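Local coordinates for protein virulence factor (PDB 2W3Y) that acts as a virulence factor of a Drosophila pathogen, is S-palmitoylated and binds to lipid vesicles, at residues Q45-N50 against Q131-V136; I65-F70 against S173-F178; V123-S128 against V215-G220; F147-G152 against S208-Q213. All coordinates share one frame; numbering follows the deposited sequence.

Interaction 1. Residues Q45-N50 against Q131-V136; sequences QTYQFN and QFAGNV. With PLM (palmitic acid), chain C.
Phe-49 and Val-136 meet across this contact, with the valine lying over one face of the ring. Val-136 CG1 sits above the centre of the Phe-49 ring, 4.1 Å from its centroid and 11° off the ring normal. This is a CH-pi contact. The other methyl, Val-136 CG2, reaches Phe-49 CE1 at 4.1 Å. The far end of the same ring meets backbone, since Phe-49 CE2 is 4.1 Å from Gly-134 CA. Gly-134 has no side chain, and its CA packs directly against the ring. Beside this pair, Tyr-47 CE2 touches Ala-133 CB at 4.0 Å.

Both aromatic residues point their CB toward the helix end, with CG anti to the carbonyl carbon (chi1 -58° in each). The tyrosine is fixed at its hydroxyl. Tyr-47 OH donates to Gln-45 OE1 at 2.6 Å, in the carbonyl plane and on a lone pair. The helix ends just here: Asn-135 leaves helical geometry with positive phi, and the turn delivers Val-136 to the phenylalanine. Ala-133 CB also touches the last modelled carbon of the palmitate, CF, at 3.7 Å. The edge of the Phe-132 ring meets PLM CE at 3.8 Å. The contact thus borders the tail end of the modelled acyl chain.

Tyr-172 OH and Arg-190 bond the carbonyl oxygens of Ala-133 and Gly-134. Strand 40-49 runs between strands 166-179 and 262-266, parallel to both, and the end of helix 125-134 packs against its aromatic side chains.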
# COMPACT_ATOMS: atom_id res chain seq x y z
N GLN A 45 2.77 -0.69 -3.68
CA GLN A 45 3.16 0.70 -4.02
C GLN A 45 3.93 1.43 -2.90
O GLN A 45 3.76 1.13 -1.72
CB GLN A 45 1.92 1.54 -4.38
CG GLN A 45 0.93 0.85 -5.31
CD GLN A 45 1.22 1.11 -6.77
OE1 GLN A 45 0.95 2.21 -7.26
NE2 GLN A 45 1.79 0.12 -7.46
N THR A 46 4.78 2.37 -3.30
CA THR A 46 5.46 3.28 -2.35
C THR A 46 5.32 4.71 -2.86
O THR A 46 5.87 5.06 -3.92
CB THR A 46 6.96 2.94 -2.20
OG1 THR A 46 7.11 1.56 -1.85
CG2 THR A 46 7.60 3.78 -1.07
N TYR A 47 4.56 5.52 -2.14
CA TYR A 47 4.35 6.90 -2.55
C TYR A 47 5.08 7.84 -1.63
O TYR A 47 4.86 7.83 -0.41
CB TYR A 47 2.87 7.27 -2.56
CG TYR A 47 2.00 6.40 -3.44
CD1 TYR A 47 2.45 5.94 -4.68
CD2 TYR A 47 0.71 6.05 -3.04
CE1 TYR A 47 1.66 5.13 -5.50
CE2 TYR A 47 -0.11 5.25 -3.85
CZ TYR A 47 0.38 4.80 -5.08
OH TYR A 47 -0.41 4.01 -5.91
N GLN A 48 5.93 8.66 -2.20
CA GLN A 48 6.51 9.76 -1.44
C GLN A 48 5.94 11.07 -1.93
O GLN A 48 5.98 11.35 -3.13
CB GLN A 48 8.03 9.75 -1.51
CG GLN A 48 8.63 10.86 -0.65
CD GLN A 48 10.15 10.90 -0.69
OE1 GLN A 48 10.80 9.87 -0.87
NE2 GLN A 48 10.71 12.09 -0.52
N PHE A 49 5.41 11.87 -1.02
CA PHE A 49 4.83 13.15 -1.37
C PHE A 49 5.79 14.28 -1.04
O PHE A 49 5.98 14.60 0.13
CB PHE A 49 3.46 13.36 -0.69
CG PHE A 49 2.47 12.29 -1.01
CD1 PHE A 49 2.08 12.06 -2.34
CD2 PHE A 49 1.95 11.48 -0.00
CE1 PHE A 49 1.14 11.05 -2.65
CE2 PHE A 49 1.03 10.47 -0.30
CZ PHE A 49 0.63 10.25 -1.62
N ASN A 50 6.40 14.83 -2.09
CA ASN A 50 7.41 15.90 -2.02
C ASN A 50 8.79 15.42 -1.61
O ASN A 50 8.92 14.53 -0.79
CB ASN A 50 6.95 17.05 -1.10
CG ASN A 50 5.66 17.69 -1.56
OD1 ASN A 50 5.47 17.95 -2.75
ND2 ASN A 50 4.76 17.95 -0.61
N GLN A 131 -4.91 10.66 -5.04
CA GLN A 131 -5.49 11.61 -4.11
C GLN A 131 -6.30 10.91 -3.01
O GLN A 131 -6.25 11.33 -1.86
CB GLN A 131 -6.31 12.68 -4.83
CG GLN A 131 -5.41 13.57 -5.69
CD GLN A 131 -6.10 14.81 -6.23
OE1 GLN A 131 -7.31 14.82 -6.50
NE2 GLN A 131 -5.32 15.87 -6.41
N PHE A 132 -7.02 9.85 -3.39
CA PHE A 132 -7.76 9.01 -2.45
C PHE A 132 -6.81 8.18 -1.57
O PHE A 132 -7.02 8.06 -0.39
CB PHE A 132 -8.75 8.10 -3.20
CG PHE A 132 -9.52 7.15 -2.30
CD1 PHE A 132 -10.64 7.58 -1.59
CD2 PHE A 132 -9.12 5.81 -2.17
CE1 PHE A 132 -11.37 6.70 -0.76
CE2 PHE A 132 -9.83 4.92 -1.34
CZ PHE A 132 -10.95 5.36 -0.64
N ALA A 133 -5.74 7.65 -2.16
CA ALA A 133 -4.77 6.80 -1.45
C ALA A 133 -4.02 7.56 -0.36
O ALA A 133 -3.70 6.98 0.68
CB ALA A 133 -3.77 6.18 -2.45
N GLY A 134 -3.74 8.84 -0.60
CA GLY A 134 -2.96 9.65 0.33
C GLY A 134 -3.65 10.73 1.14
O GLY A 134 -3.02 11.29 2.05
N ASN A 135 -4.92 11.02 0.84
CA ASN A 135 -5.61 12.25 1.32
C ASN A 135 -4.85 13.54 0.94
O ASN A 135 -4.53 14.37 1.81
CB ASN A 135 -5.86 12.22 2.82
CG ASN A 135 -6.84 11.16 3.22
OD1 ASN A 135 -7.76 10.82 2.48
ND2 ASN A 135 -6.67 10.63 4.42
N VAL A 136 -4.61 13.69 -0.36
CA VAL A 136 -3.75 14.75 -0.88
C VAL A 136 -4.37 15.46 -2.08
O VAL A 136 -5.25 14.91 -2.76
CB VAL A 136 -2.29 14.24 -1.27
CG1 VAL A 136 -1.55 13.65 -0.06
CG2 VAL A 136 -2.31 13.24 -2.43
C1 PLM C . -6.20 2.66 -16.34
O2 PLM C . -6.45 2.32 -17.53
C2 PLM C . -7.08 2.16 -15.20
C3 PLM C . -6.39 1.14 -14.30
C4 PLM C . -7.29 0.62 -13.18
C5 PLM C . -7.44 1.60 -12.03
C6 PLM C . -8.73 1.40 -11.24
C7 PLM C . -8.67 2.09 -9.88
C8 PLM C . -10.04 2.50 -9.34
C9 PLM C . -10.43 1.60 -8.18
CA PLM C . -10.46 2.29 -6.82
CB PLM C . -9.37 1.77 -5.89
CC PLM C . -9.02 2.82 -4.85
CD PLM C . -7.52 2.90 -4.60
CE PLM C . -7.22 2.61 -3.14
CF PLM C . -5.84 3.10 -2.74

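Interaction 2. Residues I65-F70 against S173-F178; sequences ILMERF and STHDLF
This is a small, buried helix-on-sheet packing contact, in which Met-67 of helix 57-81 rests on Ser-173 and His-175 of strand 166-179. No hydrogen bond crosses it. The touching is done by the root of the methionine. Met-67 CB lies 3.4 Å from Ser-173 CB, tighter than usual for two carbons. Met-67 CG approaches His-175 CE1 obliquely at 3.5 Å. The chain then bends at chi2 (-56°) and again at chi3 (88°), which carries its end away from the strand.

The two strand residues are tied to each other. Ser-173 OG and His-175 NE2 are hydrogen-bonded at 2.8 Å, and either could be the donor. Their side chains project from the same side of the strand, two residues apart, and together they form the surface that Met-67 covers. At its other nitrogen, His-175 ND1 is bonded to Tyr-187 OH. The imidazole is thus held at both nitrogens, which should limit its rotation.

Glu-68, the next residue on the helix, bonds Thr-46 OG1 and Tyr-261 OH through OE2. Strand 166-179 lies between strands 40-49 and 185-198, parallel to the first and antiparallel to the second, while Leu-66 and Phe-70 of the helix turn to Leu-247 of helix 237-250.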
# COMPACT_ATOMS: atom_id res chain seq x y z
N ILE A 65 12.62 2.12 3.04
CA ILE A 65 13.09 0.73 3.11
C ILE A 65 12.34 -0.07 4.17
O ILE A 65 11.91 -1.20 3.91
CB ILE A 65 14.62 0.59 3.37
CG1 ILE A 65 15.46 1.35 2.34
CG2 ILE A 65 15.03 -0.89 3.44
CD1 ILE A 65 15.11 1.13 0.92
N LEU A 66 12.19 0.52 5.35
CA LEU A 66 11.44 -0.12 6.44
C LEU A 66 9.99 -0.48 6.05
O LEU A 66 9.52 -1.59 6.32
CB LEU A 66 11.43 0.77 7.67
CG LEU A 66 12.74 0.90 8.46
CD1 LEU A 66 12.61 2.00 9.52
CD2 LEU A 66 13.15 -0.44 9.09
N MET A 67 9.29 0.46 5.43
CA MET A 67 7.89 0.24 5.09
C MET A 67 7.71 -0.84 4.01
O MET A 67 6.79 -1.66 4.11
CB MET A 67 7.20 1.56 4.70
CG MET A 67 6.91 2.52 5.86
SD MET A 67 5.90 1.90 7.25
CE MET A 67 7.08 1.17 8.37
N GLU A 68 8.59 -0.85 2.99
CA GLU A 68 8.55 -1.91 1.95
C GLU A 68 8.78 -3.30 2.57
O GLU A 68 8.17 -4.30 2.15
CB GLU A 68 9.54 -1.65 0.81
CG GLU A 68 9.23 -0.37 -0.00
CD GLU A 68 9.86 -0.33 -1.41
OE1 GLU A 68 10.59 -1.26 -1.82
OE2 GLU A 68 9.58 0.67 -2.13
N ARG A 69 9.63 -3.36 3.59
CA ARG A 69 9.89 -4.59 4.32
C ARG A 69 8.68 -5.05 5.14
O ARG A 69 8.37 -6.24 5.16
CB ARG A 69 11.12 -4.45 5.21
CG ARG A 69 12.43 -4.35 4.41
CD ARG A 69 13.63 -4.20 5.34
NE ARG A 69 14.03 -5.52 5.85
CZ ARG A 69 14.95 -5.74 6.78
NH1 ARG A 69 15.61 -4.72 7.35
NH2 ARG A 69 15.22 -6.98 7.15
N PHE A 70 8.02 -4.09 5.80
CA PHE A 70 6.76 -4.35 6.53
C PHE A 70 5.64 -4.84 5.59
O PHE A 70 4.91 -5.78 5.92
CB PHE A 70 6.32 -3.12 7.32
CG PHE A 70 6.86 -3.07 8.75
CD1 PHE A 70 6.47 -4.02 9.69
CD2 PHE A 70 7.73 -2.05 9.13
CE1 PHE A 70 6.96 -3.96 11.01
CE2 PHE A 70 8.24 -1.97 10.44
CZ PHE A 70 7.86 -2.93 11.38
N SER A 173 2.75 1.98 1.19
CA SER A 173 3.16 2.97 2.17
C SER A 173 3.14 4.36 1.54
O SER A 173 3.29 4.49 0.31
CB SER A 173 4.55 2.65 2.78
OG SER A 173 5.60 2.72 1.81
N THR A 174 2.92 5.38 2.38
CA THR A 174 3.04 6.79 1.98
C THR A 174 4.09 7.45 2.87
O THR A 174 4.27 7.09 4.05
CB THR A 174 1.72 7.61 2.05
OG1 THR A 174 1.42 7.93 3.41
CG2 THR A 174 0.55 6.86 1.41
N HIS A 175 4.80 8.40 2.29
CA HIS A 175 5.90 9.08 2.96
C HIS A 175 5.63 10.56 2.76
O HIS A 175 5.90 11.12 1.69
CB HIS A 175 7.26 8.52 2.42
CG HIS A 175 7.39 7.05 2.64
ND1 HIS A 175 7.94 6.51 3.78
CD2 HIS A 175 6.89 6.00 1.93
CE1 HIS A 175 7.84 5.19 3.74
NE2 HIS A 175 7.20 4.86 2.63
N ASP A 176 5.00 11.16 3.78
CA ASP A 176 4.48 12.52 3.72
C ASP A 176 5.51 13.53 4.19
O ASP A 176 5.96 13.46 5.33
CB ASP A 176 3.25 12.72 4.63
CG ASP A 176 2.16 11.68 4.42
OD1 ASP A 176 2.12 11.02 3.36
OD2 ASP A 176 1.35 11.54 5.35
N LEU A 177 5.83 14.47 3.32
CA LEU A 177 6.70 15.61 3.66
C LEU A 177 5.92 16.89 3.46
O LEU A 177 5.93 17.46 2.37
CB LEU A 177 7.99 15.59 2.82
CG LEU A 177 8.70 14.36 3.36
CD1 LEU A 177 8.93 13.26 2.33
CD2 LEU A 177 9.90 14.70 4.25
N PHE A 178 5.21 17.30 4.50
CA PHE A 178 4.28 18.41 4.45
C PHE A 178 4.61 19.38 5.57
O PHE A 178 5.22 18.99 6.58
CB PHE A 178 2.83 17.92 4.68
CG PHE A 178 2.28 17.05 3.57
CD1 PHE A 178 2.37 17.44 2.23
CD2 PHE A 178 1.62 15.86 3.88
CE1 PHE A 178 1.85 16.64 1.20
CE2 PHE A 178 1.09 15.05 2.86
CZ PHE A 178 1.21 15.45 1.52

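Interaction 3. Residues V123-S128 against V215-G220; sequences VEVAKS and VNLEFG. With PLM (palmitic acid), chain C.
Val-125 chi1 is 169°, which sets CG1 anti to the backbone N and leaves CG2 anti to the carbonyl carbon; Val-125 CG2 meets Val-215 CG2 at 3.7 Å. On the strand, Val-215 chi1 of -41° puts CG1 beside the backbone N, anti to the carbonyl carbon, and leaves CG2 between N and carbonyl carbon. The two valines cross at about a right angle, methyl against methyl. Val-125 CG2 also comes within 4.4 Å of Leu-217 CD2, a looser touch.

Leu-217 reaches the next turn of the helix. Its CD1 lies 4.0 Å from Ser-128 CB. The serine thus offers its carbon to the strand, while its hydroxyl turns back to its own helix. Ser-128 OG donates to Glu-124 O at 3.1 Å, from above the carbonyl plane rather than on a lone pair. Ser-128 N bonds the same oxygen at 3.0 Å, so two donors grip the Glu-124 carbonyl.

Phe-219, further along the strand, faces the lipid. PLM C9 sits over the centre of its ring, 3.7 Å above the plane. Phe-198 meets this ring edge-to-face. Strand 109-121 pairs with strand 214-228, and its Val-120 touches both Ser-128 and Leu-217.

No hydrogen bond joins the two segments. The helix and strand are held by aliphatic packing, with the serine hydroxyl satisfied locally. The apolar character continues into the palmitate site through Phe-219, consistent with an apolar lining beside the acyl chain.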
# COMPACT_ATOMS: atom_id res chain seq x y z
N VAL A 123 -8.72 9.97 -18.17
CA VAL A 123 -7.35 10.49 -18.04
C VAL A 123 -7.09 11.14 -16.67
O VAL A 123 -5.95 11.49 -16.37
CB VAL A 123 -6.98 11.52 -19.17
CG1 VAL A 123 -6.86 10.83 -20.52
CG2 VAL A 123 -8.00 12.65 -19.22
N GLU A 124 -8.14 11.30 -15.88
CA GLU A 124 -8.04 11.81 -14.51
C GLU A 124 -8.12 10.67 -13.47
O GLU A 124 -7.96 10.93 -12.28
CB GLU A 124 -9.17 12.82 -14.21
CG GLU A 124 -9.33 13.99 -15.21
CD GLU A 124 -10.66 14.77 -15.00
OE1 GLU A 124 -11.76 14.17 -15.05
OE2 GLU A 124 -10.59 16.00 -14.79
N VAL A 125 -8.38 9.43 -13.90
CA VAL A 125 -8.54 8.31 -12.96
C VAL A 125 -7.30 8.07 -12.09
O VAL A 125 -7.41 7.87 -10.88
CB VAL A 125 -8.91 6.98 -13.68
CG1 VAL A 125 -8.79 5.79 -12.72
CG2 VAL A 125 -10.30 7.04 -14.27
N ALA A 126 -6.12 8.10 -12.71
CA ALA A 126 -4.87 7.90 -11.97
C ALA A 126 -4.69 8.93 -10.85
O ALA A 126 -4.30 8.59 -9.73
CB ALA A 126 -3.65 7.90 -12.92
N LYS A 127 -4.97 10.20 -11.17
CA LYS A 127 -4.97 11.27 -10.15
C LYS A 127 -5.99 11.04 -9.01
O LYS A 127 -5.69 11.27 -7.84
CB LYS A 127 -5.22 12.64 -10.80
CG LYS A 127 -4.94 13.83 -9.88
CD LYS A 127 -4.94 15.12 -10.67
CE LYS A 127 -3.98 16.13 -10.07
NZ LYS A 127 -3.75 17.28 -10.99
N SER A 128 -7.20 10.60 -9.37
CA SER A 128 -8.20 10.25 -8.37
C SER A 128 -7.71 9.16 -7.42
O SER A 128 -7.97 9.25 -6.23
CB SER A 128 -9.53 9.83 -9.02
OG SER A 128 -9.98 10.83 -9.92
N VAL A 215 -16.07 8.58 -16.58
CA VAL A 215 -16.23 7.27 -15.95
C VAL A 215 -16.72 7.41 -14.50
O VAL A 215 -16.25 8.29 -13.76
CB VAL A 215 -14.95 6.36 -16.04
CG1 VAL A 215 -14.28 6.46 -17.42
CG2 VAL A 215 -13.94 6.68 -14.96
N ASN A 216 -17.66 6.57 -14.11
CA ASN A 216 -18.18 6.57 -12.74
C ASN A 216 -17.33 5.66 -11.86
O ASN A 216 -17.24 4.46 -12.09
CB ASN A 216 -19.66 6.17 -12.69
CG ASN A 216 -20.26 6.27 -11.28
OD1 ASN A 216 -20.16 7.30 -10.61
ND2 ASN A 216 -20.89 5.17 -10.82
N LEU A 217 -16.69 6.26 -10.86
CA LEU A 217 -15.96 5.50 -9.86
C LEU A 217 -16.82 5.40 -8.62
O LEU A 217 -17.02 6.40 -7.92
CB LEU A 217 -14.62 6.17 -9.53
CG LEU A 217 -13.64 6.52 -10.65
CD1 LEU A 217 -12.40 7.18 -10.06
CD2 LEU A 217 -13.27 5.27 -11.48
N GLU A 218 -17.34 4.20 -8.36
CA GLU A 218 -18.11 3.93 -7.15
C GLU A 218 -17.58 2.67 -6.48
O GLU A 218 -17.93 1.55 -6.88
CB GLU A 218 -19.63 3.82 -7.44
CG GLU A 218 -20.49 3.75 -6.15
CD GLU A 218 -21.96 3.41 -6.39
OE1 GLU A 218 -22.27 2.39 -7.05
OE2 GLU A 218 -22.82 4.16 -5.88
N PHE A 219 -16.69 2.84 -5.50
CA PHE A 219 -16.04 1.71 -4.84
C PHE A 219 -16.12 1.86 -3.34
O PHE A 219 -15.83 2.92 -2.79
CB PHE A 219 -14.56 1.58 -5.24
CG PHE A 219 -14.35 1.23 -6.68
CD1 PHE A 219 -14.19 -0.10 -7.06
CD2 PHE A 219 -14.27 2.23 -7.65
CE1 PHE A 219 -13.97 -0.43 -8.40
CE2 PHE A 219 -14.06 1.92 -8.99
CZ PHE A 219 -13.91 0.57 -9.37
N GLY A 220 -16.54 0.78 -2.68
CA GLY A 220 -16.47 0.70 -1.24
C GLY A 220 -15.13 0.10 -0.89
O GLY A 220 -14.81 -1.01 -1.31
C1 PLM C . -6.20 2.66 -16.34
O2 PLM C . -6.45 2.32 -17.53
C2 PLM C . -7.08 2.16 -15.20
C3 PLM C . -6.39 1.14 -14.30
C4 PLM C . -7.29 0.62 -13.18
C5 PLM C . -7.44 1.60 -12.03
C6 PLM C . -8.73 1.40 -11.24
C7 PLM C . -8.67 2.09 -9.88
C8 PLM C . -10.04 2.50 -9.34
C9 PLM C . -10.43 1.60 -8.18
CA PLM C . -10.46 2.29 -6.82
CB PLM C . -9.37 1.77 -5.89
CC PLM C . -9.02 2.82 -4.85
CD PLM C . -7.52 2.90 -4.60
CE PLM C . -7.22 2.61 -3.14
CF PLM C . -5.84 3.10 -2.74

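Interaction 4. Residues F147-G152 against S208-Q213; sequences FLQNFG and SCASYQ. With PLM (palmitic acid), chain C.
Cys-209 and Gln-149 meet at the S-palmitoylation site, where a type I beta turn from Ser-208 to Ser-211 lies against helix 142-159. The covalent link comes first. Cys-209 SG is bonded to C1 of the palmitate, which makes the lipid a thioester of the cysteine. With SG anti to the carbonyl carbon (chi1 -73°), and hence beside the backbone N, the thioester oxygen O2 lies near Cys-209 N.

Polar contacts are few. Cys-209 N makes a weak hydrogen bond to PLM O2, 3.2 Å long and bent to 129°. The turn is closed by Ser-211 N bonding Ser-208 O at 3.2 Å. The same Ser-211 starts an ST turn: its OG accepts from Gln-213 N at 2.9 Å. Ser-208 OG bonds Ile-205 O, so the turn is also tied to the chain before it. No hydrogen bond crosses from helix to loop.

The remaining contacts are packing. Gln-149 CB lies 4.1 Å from Cys-209 CB. The glutamine chain, extended beyond CG, runs out alongside the turn and brings its amide to Ala-210. Gln-149 NE2 stands 3.5 Å from Ala-210 N, but both are donors and no bond forms. Leu-148, one residue earlier on the helix, serves the lipid instead. CG is anti to the backbone N (chi1 -165°), and both it and CD2 lie along the first part of the acyl chain. Phe-147 and Phe-151 turn to Gln-43 of strand 40-49. At the start of the acyl chain, Leu-148 CG rests 3.7 Å from PLM C3, and CD2 lies 3.8 Å from PLM C5.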
# COMPACT_ATOMS: atom_id res chain seq x y z
N PHE A 147 2.23 4.20 -15.56
CA PHE A 147 2.31 2.90 -14.89
C PHE A 147 0.93 2.19 -14.86
O PHE A 147 0.82 1.00 -15.19
CB PHE A 147 2.84 3.01 -13.46
CG PHE A 147 2.51 1.81 -12.62
CD1 PHE A 147 3.26 0.64 -12.75
CD2 PHE A 147 1.41 1.82 -11.75
CE1 PHE A 147 2.95 -0.50 -12.01
CE2 PHE A 147 1.08 0.67 -11.01
CZ PHE A 147 1.85 -0.48 -11.15
N LEU A 148 -0.09 2.94 -14.43
CA LEU A 148 -1.41 2.37 -14.15
C LEU A 148 -2.08 1.96 -15.45
O LEU A 148 -2.73 0.91 -15.52
CB LEU A 148 -2.27 3.36 -13.35
CG LEU A 148 -3.54 2.82 -12.67
CD1 LEU A 148 -3.21 1.88 -11.49
CD2 LEU A 148 -4.46 3.97 -12.23
N GLN A 149 -1.89 2.79 -16.48
CA GLN A 149 -2.43 2.52 -17.79
C GLN A 149 -1.91 1.19 -18.35
O GLN A 149 -2.70 0.33 -18.81
CB GLN A 149 -2.15 3.71 -18.73
CG GLN A 149 -2.57 3.50 -20.17
CD GLN A 149 -2.61 4.80 -20.94
OE1 GLN A 149 -1.61 5.54 -21.01
NE2 GLN A 149 -3.76 5.09 -21.52
N ASN A 150 -0.59 1.02 -18.28
CA ASN A 150 0.05 -0.20 -18.77
C ASN A 150 -0.33 -1.41 -17.92
O ASN A 150 -0.60 -2.48 -18.46
CB ASN A 150 1.57 -0.05 -18.82
CG ASN A 150 2.02 0.98 -19.85
OD1 ASN A 150 1.28 1.32 -20.78
ND2 ASN A 150 3.23 1.48 -19.68
N PHE A 151 -0.36 -1.23 -16.59
CA PHE A 151 -0.78 -2.30 -15.69
C PHE A 151 -2.24 -2.70 -15.94
O PHE A 151 -2.60 -3.87 -15.84
CB PHE A 151 -0.55 -1.94 -14.23
CG PHE A 151 -0.76 -3.10 -13.29
CD1 PHE A 151 0.17 -4.14 -13.23
CD2 PHE A 151 -1.91 -3.19 -12.51
CE1 PHE A 151 -0.03 -5.23 -12.38
CE2 PHE A 151 -2.12 -4.29 -11.65
CZ PHE A 151 -1.17 -5.30 -11.59
N GLY A 152 -3.07 -1.70 -16.26
CA GLY A 152 -4.50 -1.93 -16.55
C GLY A 152 -4.76 -2.96 -17.64
O GLY A 152 -5.77 -3.65 -17.60
N SER A 208 -9.70 2.37 -19.49
CA SER A 208 -10.30 3.66 -19.78
C SER A 208 -9.36 4.85 -19.52
O SER A 208 -9.79 6.00 -19.61
CB SER A 208 -11.56 3.84 -18.94
OG SER A 208 -11.19 4.15 -17.60
N CYS A 209 -8.11 4.56 -19.16
CA CYS A 209 -7.17 5.61 -18.72
C CYS A 209 -6.74 6.58 -19.83
O CYS A 209 -6.15 7.63 -19.55
CB CYS A 209 -5.94 4.99 -18.05
SG CYS A 209 -6.21 4.28 -16.39
N ALA A 210 -7.01 6.22 -21.09
CA ALA A 210 -6.65 7.08 -22.23
C ALA A 210 -7.83 7.90 -22.74
O ALA A 210 -7.67 8.81 -23.56
CB ALA A 210 -6.03 6.25 -23.36
N SER A 211 -9.02 7.59 -22.23
CA SER A 211 -10.27 8.21 -22.65
C SER A 211 -10.55 9.57 -22.01
O SER A 211 -10.26 9.79 -20.83
CB SER A 211 -11.44 7.26 -22.38
OG SER A 211 -12.68 7.92 -22.52
N TYR A 212 -11.13 10.48 -22.81
CA TYR A 212 -11.59 11.78 -22.33
C TYR A 212 -13.08 11.74 -21.97
O TYR A 212 -13.64 12.72 -21.51
CB TYR A 212 -11.28 12.87 -23.37
CG TYR A 212 -9.84 13.31 -23.30
CD1 TYR A 212 -8.83 12.53 -23.86
CD2 TYR A 212 -9.49 14.48 -22.64
CE1 TYR A 212 -7.50 12.92 -23.77
CE2 TYR A 212 -8.18 14.87 -22.55
CZ TYR A 212 -7.19 14.09 -23.12
OH TYR A 212 -5.88 14.49 -23.02
N GLN A 213 -13.69 10.58 -22.18
CA GLN A 213 -15.07 10.31 -21.78
C GLN A 213 -15.14 10.13 -20.25
O GLN A 213 -14.15 9.74 -19.61
CB GLN A 213 -15.57 9.08 -22.56
CG GLN A 213 -16.69 8.25 -21.92
CD GLN A 213 -17.08 7.01 -22.75
OE1 GLN A 213 -16.25 6.43 -23.46
NE2 GLN A 213 -18.35 6.62 -22.65
C1 PLM C . -6.20 2.66 -16.34
O2 PLM C . -6.45 2.32 -17.53
C2 PLM C . -7.08 2.16 -15.20
C3 PLM C . -6.39 1.14 -14.30
C4 PLM C . -7.29 0.62 -13.18
C5 PLM C . -7.44 1.60 -12.03
C6 PLM C . -8.73 1.40 -11.24
C7 PLM C . -8.67 2.09 -9.88
C8 PLM C . -10.04 2.50 -9.34
C9 PLM C . -10.43 1.60 -8.18
CA PLM C . -10.46 2.29 -6.82
CB PLM C . -9.37 1.77 -5.89
CC PLM C . -9.02 2.82 -4.85
CD PLM C . -7.52 2.90 -4.60
CE PLM C . -7.22 2.61 -3.14
CF PLM C . -5.84 3.10 -2.74

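Three of the four contacts touch one palmitate. Interaction 4 holds its thioester end, interaction 3 meets its middle and interaction 1 its tail. The centres of interactions 3 and 4 are about 11 Å apart, and Val-123 CG1 packs on Cys-209 O at 3.4 Å. Interactions 1 and 3 share helix 125-134, with centres about 15 Å apart. Gln-45 NE2 and Phe-147 CE2, 3.7 Å apart, bring interactions 1 and 4 together. Interaction 2 lies off the lipid; the Ser-173 side chain is about 12 Å from it. It joins interaction 1 through neighbouring strands and the probable hydrogen bond between Thr-46 OG1 and Glu-68 OE2 (2.6 Å).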